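Local coordinates for protein xylan esterase, putative, AXE2C (Cellvibrio japonicus, PDB 2WAA) that removes acetyl groups from acetylated xylan and glucomannan as a family 2 carbohydrate esterase, contributing to the breakdown of plant cell wall polysaccharides, at residues A[250-253]-A[254-258]. Sequence-based numbering, arbitrary orientation. Where two conformers were deposited one is given.
Sequences NTYT and RFVRT
Tyr252 and Val256, one helical turn apart, form the tightly packed side of this piece of helix 245-262. Val256 CG2 approaches the ring obliquely, 3.8 Å from Tyr252 CD1. With CG1 anti to the backbone N (chi1 170°), CG2 is turned back toward the preceding turn, where it also rests 3.4 Å from Tyr252 O. A looser touch joins Tyr252 CE1 to Phe255 CD2 at 4.5 Å, the tyrosine carbon lying near the plane of the phenylalanine ring, at its edge. Burial of these three residues comes largely from the surrounding fold: Tyr252 OH is hydrogen-bonded to Ser231 OG, Leu270 and Ile268 of strand 267-270 touch Tyr252 and Val256 respectively, and Phe255 meets Tyr206 edge-to-face.

Toward solvent, the exposed Arg257 runs alongside Thr253, which is itself buried and rests on Thr291 of helix 278-295. The arginine chain is extended from CG to NE, and its guanidinium is laid over the threonine methyl: CG2 sits 3.3 Å above the centre of one face and 3.4 Å from NH1. A methyl group is thus packed on a flat cation; the threonine hydroxyl instead bonds back to Ile249 O, within the same helix. Arg254 touches the preceding turn at its base, with CB 3.5 Å from Asn250 O; the course of its outer chain is less certain.

Four successive i to i+4 backbone bonds join one turn to the next, from Arg254 N to Asn250 O (3.0 Å) through Arg257 N to Thr253 O (2.9 Å, N-H...O 164°). The pattern is that of an amphipathic alpha-helix packed on strand 267-270 of the parallel sheet and against the neighbouring helix 278-295, as in the alpha/beta/alpha domain of SGNH hydrolases.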
loop_
_atom_site.group_PDB
_atom_site.type_symbol
_atom_site.label_atom_id
_atom_site.label_comp_id
_atom_site.label_asym_id
_atom_site.label_seq_id
_atom_site.Cartn_x
_atom_site.Cartn_y
_atom_site.Cartn_z
ATOM N N ASN A 250 16.670 12.473 -15.845
ATOM C CA ASN A 250 15.757 13.547 -16.188
ATOM C C ASN A 250 14.307 13.188 -15.860
ATOM O O ASN A 250 13.544 14.053 -15.409
ATOM C CB ASN A 250 15.906 13.951 -17.655
ATOM C CG ASN A 250 17.202 14.691 -17.904
ATOM O OD1 ASN A 250 17.790 15.309 -16.981
ATOM N ND2 ASN A 250 17.641 14.674 -19.149
ATOM N N THR A 251 13.909 11.936 -16.054
ATOM C CA THR A 251 12.547 11.632 -15.676
ATOM C C THR A 251 12.348 11.493 -14.179
ATOM O O THR A 251 11.303 11.916 -13.688
ATOM C CB THR A 251 11.769 10.646 -16.623
ATOM O OG1 THR A 251 10.989 9.673 -15.900
ATOM C CG2 THR A 251 12.676 10.014 -17.623
ATOM N N TYR A 252 13.364 11.029 -13.450
ATOM C CA TYR A 252 13.214 10.959 -12.007
ATOM C C TYR A 252 13.115 12.385 -11.462
ATOM O O TYR A 252 12.289 12.680 -10.592
ATOM C CB TYR A 252 14.381 10.223 -11.354
ATOM C CG TYR A 252 13.996 9.423 -10.121
ATOM C CD1 TYR A 252 12.809 9.688 -9.425
ATOM C CD2 TYR A 252 14.799 8.384 -9.685
ATOM C CE1 TYR A 252 12.450 8.937 -8.257
ATOM C CE2 TYR A 252 14.471 7.644 -8.511
ATOM C CZ TYR A 252 13.300 7.923 -7.823
ATOM O OH TYR A 252 12.991 7.148 -6.740
ATOM N N THR A 253 13.966 13.288 -11.982
ATOM C CA THR A 253 13.942 14.672 -11.535
ATOM C C THR A 253 12.563 15.266 -11.814
ATOM O O THR A 253 11.974 15.917 -10.938
ATOM C CB THR A 253 15.018 15.474 -12.282
ATOM O OG1 THR A 253 16.299 14.972 -11.861
ATOM C CG2 THR A 253 14.935 16.970 -11.964
ATOM N N ARG A 254 12.034 15.030 -13.015
ATOM C CA ARG A 254 10.737 15.601 -13.326
ATOM C C ARG A 254 9.643 15.039 -12.416
ATOM O O ARG A 254 8.785 15.788 -11.953
ATOM C CB ARG A 254 10.402 15.457 -14.801
ATOM C CG ARG A 254 9.133 16.223 -15.145
ATOM C CD ARG A 254 8.959 16.485 -16.623
ATOM N NE ARG A 254 7.625 17.029 -16.882
ATOM C CZ ARG A 254 7.393 18.160 -17.547
ATOM N NH1 ARG A 254 8.410 18.862 -18.039
ATOM N NH2 ARG A 254 6.150 18.578 -17.734
ATOM N N PHE A 255 9.681 13.745 -12.132
ATOM C CA PHE A 255 8.677 13.162 -11.207
ATOM C C PHE A 255 8.763 13.728 -9.781
ATOM O O PHE A 255 7.737 14.043 -9.162
ATOM C CB PHE A 255 8.771 11.614 -11.244
ATOM C CG PHE A 255 7.784 10.924 -10.317
ATOM C CD1 PHE A 255 6.415 11.135 -10.469
ATOM C CD2 PHE A 255 8.230 10.104 -9.277
ATOM C CE1 PHE A 255 5.491 10.524 -9.595
ATOM C CE2 PHE A 255 7.315 9.481 -8.410
ATOM C CZ PHE A 255 5.939 9.706 -8.570
ATOM N N VAL A 256 9.975 13.892 -9.240
ATOM C CA VAL A 256 10.099 14.344 -7.865
ATOM C C VAL A 256 9.679 15.812 -7.834
ATOM O O VAL A 256 9.052 16.241 -6.884
ATOM C CB VAL A 256 11.513 14.157 -7.325
ATOM C CG1 VAL A 256 11.691 14.859 -5.972
ATOM C CG2 VAL A 256 11.832 12.630 -7.217
ATOM N N ARG A 257 9.948 16.553 -8.913
ATOM C CA ARG A 257 9.380 17.901 -9.004
ATOM C C ARG A 257 7.846 17.921 -8.904
ATOM O O ARG A 257 7.274 18.786 -8.235
ATOM C CB ARG A 257 9.866 18.617 -10.263
ATOM C CG ARG A 257 11.251 19.133 -10.103
ATOM C CD ARG A 257 11.725 19.950 -11.315
ATOM N NE ARG A 257 13.107 20.333 -11.029
ATOM C CZ ARG A 257 14.100 20.321 -11.911
ATOM N NH1 ARG A 257 13.875 19.955 -13.177
ATOM N NH2 ARG A 257 15.328 20.664 -11.508
ATOM N N THR A 258 7.164 16.977 -9.560
ATOM C CA THR A 258 5.731 16.833 -9.394
ATOM C C THR A 258 5.344 16.550 -7.935
ATOM O O THR A 258 4.402 17.153 -7.385
ATOM C CB THR A 258 5.209 15.671 -10.296
ATOM O OG1 THR A 258 5.424 16.012 -11.682
ATOM C CG2 THR A 258 3.688 15.388 -10.045
#